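Local coordinates for protein putative metal-dependent hydrolase (Bacillus subtilis, PDB 6KNS) that binds two zinc ions in a metallo-beta-lactamase fold, carries calcium as well, and is probably a hydrolase related to the short-form tRNA 3'-processing endoribonucleases, at residues Y158-P170 / G194-A208. Residues are numbered along the deposited sequence; the frame is centred on the assembly and turned at random.
With ZN (zinc ion), chain H; ZN (zinc ion), chain G.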
loop_
_atom_site.group_PDB
_atom_site.type_symbol
_atom_site.label_atom_id
_atom_site.label_comp_id
_atom_site.label_asym_id
_atom_site.label_seq_id
_atom_site.Cartn_x
_atom_site.Cartn_y
_atom_site.Cartn_z
ATOM N N TYR A 158 18.420 12.522 -4.581
ATOM C CA TYR A 158 16.971 12.375 -4.568
ATOM C C TYR A 158 16.407 13.607 -3.882
ATOM O O TYR A 158 16.737 13.863 -2.736
ATOM C CB TYR A 158 16.605 11.134 -3.752
ATOM C CG TYR A 158 15.156 10.891 -3.506
ATOM C CD1 TYR A 158 14.228 10.961 -4.546
ATOM C CD2 TYR A 158 14.691 10.543 -2.223
ATOM C CE1 TYR A 158 12.854 10.685 -4.320
ATOM C CE2 TYR A 158 13.336 10.266 -1.983
ATOM C CZ TYR A 158 12.428 10.334 -3.031
ATOM O OH TYR A 158 11.100 10.065 -2.811
ATOM N N THR A 159 15.595 14.384 -4.580
ATOM C CA THR A 159 15.026 15.600 -4.014
ATOM C C THR A 159 13.939 15.322 -2.974
ATOM O O THR A 159 13.508 16.241 -2.283
ATOM C CB THR A 159 14.345 16.491 -5.097
ATOM O OG1 THR A 159 13.224 15.781 -5.657
ATOM C CG2 THR A 159 15.310 16.880 -6.203
ATOM N N ALA A 160 13.452 14.084 -2.873
ATOM C CA ALA A 160 12.208 13.850 -2.182
ATOM C C ALA A 160 11.194 14.870 -2.733
ATOM O O ALA A 160 11.220 15.195 -3.937
ATOM C CB ALA A 160 12.378 13.950 -0.662
ATOM N N ASP A 161 10.310 15.368 -1.878
ATOM C CA ASP A 161 9.305 16.335 -2.288
ATOM C C ASP A 161 9.721 17.715 -1.889
ATOM O O ASP A 161 10.078 17.937 -0.735
ATOM C CB ASP A 161 8.002 16.076 -1.571
ATOM C CG ASP A 161 7.303 14.818 -2.045
ATOM O OD1 ASP A 161 7.882 13.946 -2.744
ATOM O OD2 ASP A 161 6.131 14.758 -1.715
ATOM N N SER A 162 9.605 18.666 -2.805
ATOM C CA SER A 162 9.927 20.063 -2.479
ATOM C C SER A 162 9.408 21.010 -3.545
ATOM O O SER A 162 9.304 20.638 -4.715
ATOM C CB SER A 162 11.440 20.216 -2.398
ATOM O OG SER A 162 11.822 21.477 -1.872
ATOM N N SER A 163 9.085 22.232 -3.152
ATOM C CA SER A 163 9.059 23.337 -4.113
ATOM C C SER A 163 10.500 23.839 -4.273
ATOM O O SER A 163 11.415 23.439 -3.530
ATOM C CB SER A 163 8.142 24.490 -3.652
ATOM O OG SER A 163 8.583 25.056 -2.427
ATOM N N TYR A 164 10.696 24.717 -5.241
ATOM C CA TYR A 164 12.045 25.047 -5.700
ATOM C C TYR A 164 12.840 25.795 -4.611
ATOM O O TYR A 164 12.269 26.615 -3.902
ATOM C CB TYR A 164 12.010 25.875 -7.023
ATOM C CG TYR A 164 13.408 26.359 -7.370
ATOM C CD1 TYR A 164 14.323 25.513 -7.996
ATOM C CD2 TYR A 164 13.840 27.596 -6.963
ATOM C CE1 TYR A 164 15.616 25.928 -8.251
ATOM C CE2 TYR A 164 15.131 28.019 -7.203
ATOM C CZ TYR A 164 16.015 27.178 -7.835
ATOM O OH TYR A 164 17.289 27.622 -8.068
ATOM N N GLN A 165 14.134 25.491 -4.468
ATOM C CA GLN A 165 15.044 26.358 -3.685
ATOM C C GLN A 165 16.458 26.293 -4.241
ATOM O O GLN A 165 16.901 25.237 -4.738
ATOM C CB GLN A 165 15.039 25.980 -2.185
ATOM C CG GLN A 165 15.310 24.490 -1.920
ATOM C CD GLN A 165 15.343 24.130 -0.448
ATOM O OE1 GLN A 165 15.186 24.979 0.392
ATOM N NE2 GLN A 165 15.524 22.848 -0.140
ATOM N N ASP A 166 17.160 27.424 -4.159
ATOM C CA ASP A 166 18.525 27.535 -4.651
ATOM C C ASP A 166 19.446 26.552 -3.951
ATOM O O ASP A 166 20.388 26.042 -4.542
ATOM C CB ASP A 166 19.073 28.957 -4.442
ATOM C CG ASP A 166 18.516 29.975 -5.449
ATOM O OD1 ASP A 166 17.944 29.585 -6.491
ATOM O OD2 ASP A 166 18.679 31.178 -5.193
ATOM N N SER A 167 19.184 26.279 -2.692
ATOM C CA SER A 167 20.045 25.372 -1.936
ATOM C C SER A 167 20.150 23.952 -2.567
ATOM O O SER A 167 21.100 23.208 -2.299
ATOM C CB SER A 167 19.524 25.284 -0.516
ATOM O OG SER A 167 18.163 24.862 -0.572
ATOM N N PHE A 168 19.197 23.561 -3.409
ATOM C CA PHE A 168 19.338 22.268 -4.083
ATOM C C PHE A 168 20.587 22.212 -4.997
ATOM O O PHE A 168 21.060 21.123 -5.323
ATOM C CB PHE A 168 18.110 21.972 -4.938
ATOM C CG PHE A 168 16.974 21.288 -4.212
ATOM C CD1 PHE A 168 17.155 20.059 -3.628
ATOM C CD2 PHE A 168 15.702 21.851 -4.203
ATOM C CE1 PHE A 168 16.083 19.398 -3.006
ATOM C CE2 PHE A 168 14.641 21.217 -3.590
ATOM C CZ PHE A 168 14.822 19.983 -2.996
ATOM N N ILE A 169 21.117 23.375 -5.411
ATOM C CA ILE A 169 22.164 23.396 -6.427
ATOM C C ILE A 169 23.492 22.956 -5.848
ATOM O O ILE A 169 24.077 22.007 -6.370
ATOM C CB ILE A 169 22.230 24.746 -7.174
ATOM C CG1 ILE A 169 21.030 24.854 -8.119
ATOM C CG2 ILE A 169 23.539 24.912 -7.970
ATOM C CD1 ILE A 169 20.778 26.270 -8.647
ATOM N N PRO A 170 23.976 23.619 -4.773
ATOM C CA PRO A 170 25.171 23.104 -4.094
ATOM C C PRO A 170 24.998 21.692 -3.546
ATOM O O PRO A 170 25.910 20.886 -3.635
ATOM C CB PRO A 170 25.379 24.078 -2.927
ATOM C CG PRO A 170 24.602 25.300 -3.272
ATOM C CD PRO A 170 23.574 24.949 -4.270
ATOM N N GLY A 194 3.959 22.622 -2.382
ATOM C CA GLY A 194 5.273 22.099 -2.007
ATOM C C GLY A 194 5.895 21.152 -3.026
ATOM O O GLY A 194 6.576 20.174 -2.667
ATOM N N HIS A 195 5.658 21.453 -4.296
ATOM C CA HIS A 195 6.187 20.654 -5.409
ATOM C C HIS A 195 6.883 21.507 -6.467
ATOM O O HIS A 195 6.802 22.731 -6.471
ATOM C CB HIS A 195 5.078 19.834 -6.071
ATOM C CG HIS A 195 4.494 18.780 -5.192
ATOM N ND1 HIS A 195 5.254 17.787 -4.597
ATOM C CD2 HIS A 195 3.211 18.546 -4.823
ATOM C CE1 HIS A 195 4.459 16.991 -3.903
ATOM N NE2 HIS A 195 3.222 17.449 -3.997
ATOM N N MET A 196 7.573 20.834 -7.373
ATOM C CA MET A 196 8.265 21.498 -8.482
ATOM C C MET A 196 7.673 21.152 -9.845
ATOM O O MET A 196 6.957 20.166 -9.987
ATOM C CB MET A 196 9.744 21.107 -8.455
ATOM C CG MET A 196 10.551 21.948 -7.445
ATOM S SD MET A 196 12.323 21.660 -7.547
ATOM C CE MET A 196 12.429 19.988 -6.885
ATOM N N ASN A 197 7.989 21.981 -10.843
ATOM C CA ASN A 197 7.681 21.657 -12.220
ATOM C C ASN A 197 8.942 21.267 -13.024
ATOM O O ASN A 197 10.073 21.243 -12.524
ATOM C CB ASN A 197 6.886 22.792 -12.913
ATOM C CG ASN A 197 7.702 24.087 -13.123
ATOM O OD1 ASN A 197 8.943 24.101 -13.130
ATOM N ND2 ASN A 197 6.987 25.175 -13.316
ATOM N N SER A 198 8.698 20.943 -14.272
ATOM C CA SER A 198 9.718 20.529 -15.214
ATOM C C SER A 198 10.859 21.530 -15.375
ATOM O O SER A 198 12.019 21.121 -15.409
ATOM C CB SER A 198 9.039 20.234 -16.582
ATOM O OG SER A 198 8.145 21.304 -16.934
ATOM N N LEU A 199 10.554 22.828 -15.435
ATOM C CA LEU A 199 11.592 23.843 -15.593
ATOM C C LEU A 199 12.509 23.901 -14.368
ATOM O O LEU A 199 13.727 24.090 -14.481
ATOM C CB LEU A 199 10.975 25.211 -15.862
ATOM C CG LEU A 199 10.020 25.293 -17.066
ATOM C CD1 LEU A 199 9.441 26.728 -17.227
ATOM C CD2 LEU A 199 10.696 24.852 -18.364
ATOM N N GLU A 200 11.912 23.706 -13.195
ATOM C CA GLU A 200 12.641 23.782 -11.932
ATOM C C GLU A 200 13.559 22.574 -11.749
ATOM O O GLU A 200 14.734 22.719 -11.358
ATOM C CB GLU A 200 11.664 23.947 -10.777
ATOM C CG GLU A 200 11.064 25.382 -10.756
ATOM C CD GLU A 200 9.757 25.514 -9.975
ATOM O OE1 GLU A 200 9.028 24.512 -9.782
ATOM O OE2 GLU A 200 9.435 26.655 -9.583
ATOM N N ALA A 201 13.043 21.396 -12.071
ATOM C CA ALA A 201 13.870 20.203 -12.067
ATOM C C ALA A 201 15.040 20.426 -13.044
ATOM O O ALA A 201 16.179 20.115 -12.733
ATOM C CB ALA A 201 13.050 18.980 -12.443
ATOM N N GLY A 202 14.751 20.956 -14.222
ATOM C CA GLY A 202 15.783 21.189 -15.225
ATOM C C GLY A 202 16.861 22.145 -14.745
ATOM O O GLY A 202 18.057 21.967 -15.011
ATOM N N ARG A 203 16.416 23.169 -14.038
ATOM C CA ARG A 203 17.300 24.199 -13.564
ATOM C C ARG A 203 18.287 23.612 -12.581
ATOM O O ARG A 203 19.476 23.915 -12.641
ATOM C CB ARG A 203 16.485 25.309 -12.908
ATOM C CG ARG A 203 17.367 26.361 -12.260
ATOM C CD ARG A 203 16.582 27.587 -11.847
ATOM N NE ARG A 203 17.511 28.665 -11.454
ATOM C CZ ARG A 203 17.206 29.714 -10.700
ATOM N NH1 ARG A 203 15.993 29.865 -10.195
ATOM N NH2 ARG A 203 18.147 30.622 -10.440
ATOM N N ILE A 204 17.803 22.736 -11.705
ATOM C CA ILE A 204 18.679 22.105 -10.712
ATOM C C ILE A 204 19.733 21.250 -11.392
ATOM O O ILE A 204 20.926 21.406 -11.112
ATOM C CB ILE A 204 17.950 21.278 -9.652
ATOM C CG1 ILE A 204 17.027 22.156 -8.794
ATOM C CG2 ILE A 204 18.961 20.642 -8.756
ATOM C CD1 ILE A 204 15.895 21.374 -8.010
ATOM N N ALA A 205 19.312 20.396 -12.312
ATOM C CA ALA A 205 20.237 19.536 -13.041
ATOM C C ALA A 205 21.275 20.420 -13.766
ATOM O O ALA A 205 22.472 20.125 -13.780
ATOM C CB ALA A 205 19.475 18.688 -14.031
ATOM N N LYS A 206 20.801 21.516 -14.349
ATOM C CA LYS A 206 21.672 22.390 -15.142
ATOM C C LYS A 206 22.727 23.033 -14.262
ATOM O O LYS A 206 23.917 22.841 -14.482
ATOM C CB LYS A 206 20.884 23.482 -15.876
ATOM C CG LYS A 206 21.791 24.550 -16.495
ATOM C CD LYS A 206 20.997 25.559 -17.292
ATOM C CE LYS A 206 21.930 26.504 -18.022
ATOM N NZ LYS A 206 21.208 27.769 -18.271
ATOM N N GLU A 207 22.285 23.769 -13.251
ATOM C CA GLU A 207 23.222 24.561 -12.450
ATOM C C GLU A 207 24.099 23.697 -11.557
ATOM O O GLU A 207 25.199 24.101 -11.213
ATOM C CB GLU A 207 22.482 25.616 -11.651
ATOM C CG GLU A 207 21.829 26.608 -12.566
ATOM C CD GLU A 207 21.378 27.856 -11.873
ATOM O OE1 GLU A 207 22.134 28.356 -11.014
ATOM O OE2 GLU A 207 20.275 28.358 -12.204
ATOM N N ALA A 208 23.624 22.496 -11.218
ATOM C CA ALA A 208 24.428 21.552 -10.422
ATOM C C ALA A 208 25.437 20.786 -11.291
ATOM O O ALA A 208 26.319 20.114 -10.772
ATOM C CB ALA A 208 23.531 20.576 -9.700
HETATM ZN ZN ZN H . 4.919 14.891 0.312
HETATM ZN ZN ZN G . 5.023 12.831 -2.089
HETATM O O HOH W 1 8.219 25.056 -7.105
#
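Tyr164 lies along the flank of helix 198-208, overlapping Glu200, Arg203 and Ile204 in turn. With CG anti to the backbone N (chi1 172°), its ring runs down the helix: CB sits against the Glu200 carboxylate, CE1 meets Ile204 CG1 at 4.1 Å, and the phenol end reaches the Arg203 guanidinium. Ring and guanidinium planes are nearly parallel, 9° apart, and Tyr164 OH lies over one guanidinium face, 3.4 Å from Arg203 NH1, without a hydrogen bond. That hydroxyl is instead held by Asp166 OD1 at 2.6 Å, while Arg203 NE donates to Glu207 OE2, which lies at the guanidinium edge, in a salt bridge. Further along, Ile169 CD1 packs on Glu207 CB at 3.5 Å. The inner layer is apolar: Ile204 CD1 rests 3.8 Å from Phe168 CB, and Met196 sets its sulfur obliquely to the Phe168 ring in a Met-aromatic contact, the bend at chi3 (-70°) carrying CE to 4.2 Å from Phe168 CE2. In the alpha-beta/beta-alpha metallo-beta-lactamase sandwich, helix 198-208 packs on strands 177-181 and 212-216, and the loop after strand 155-158 supplies the bridging aspartate. Asp161 OD2 binds both zincs, one completed by His65, His67 and His140, the other by Asp69, His70 and His217. This oxygen also lies at the edge of the His195 ring, near its plane, 3.5 Å from His195 CE1, while His195 ND1 is engaged by Glu181. No direct hydrogen bond joins the two segments; a water accepts from Tyr164 N and donates to His195 O and Glu200 OE1. Glu200 OE1 also accepts from Asn197 N, and Asn197 OD1 from Glu200 N, the capping box that starts helix 198-208.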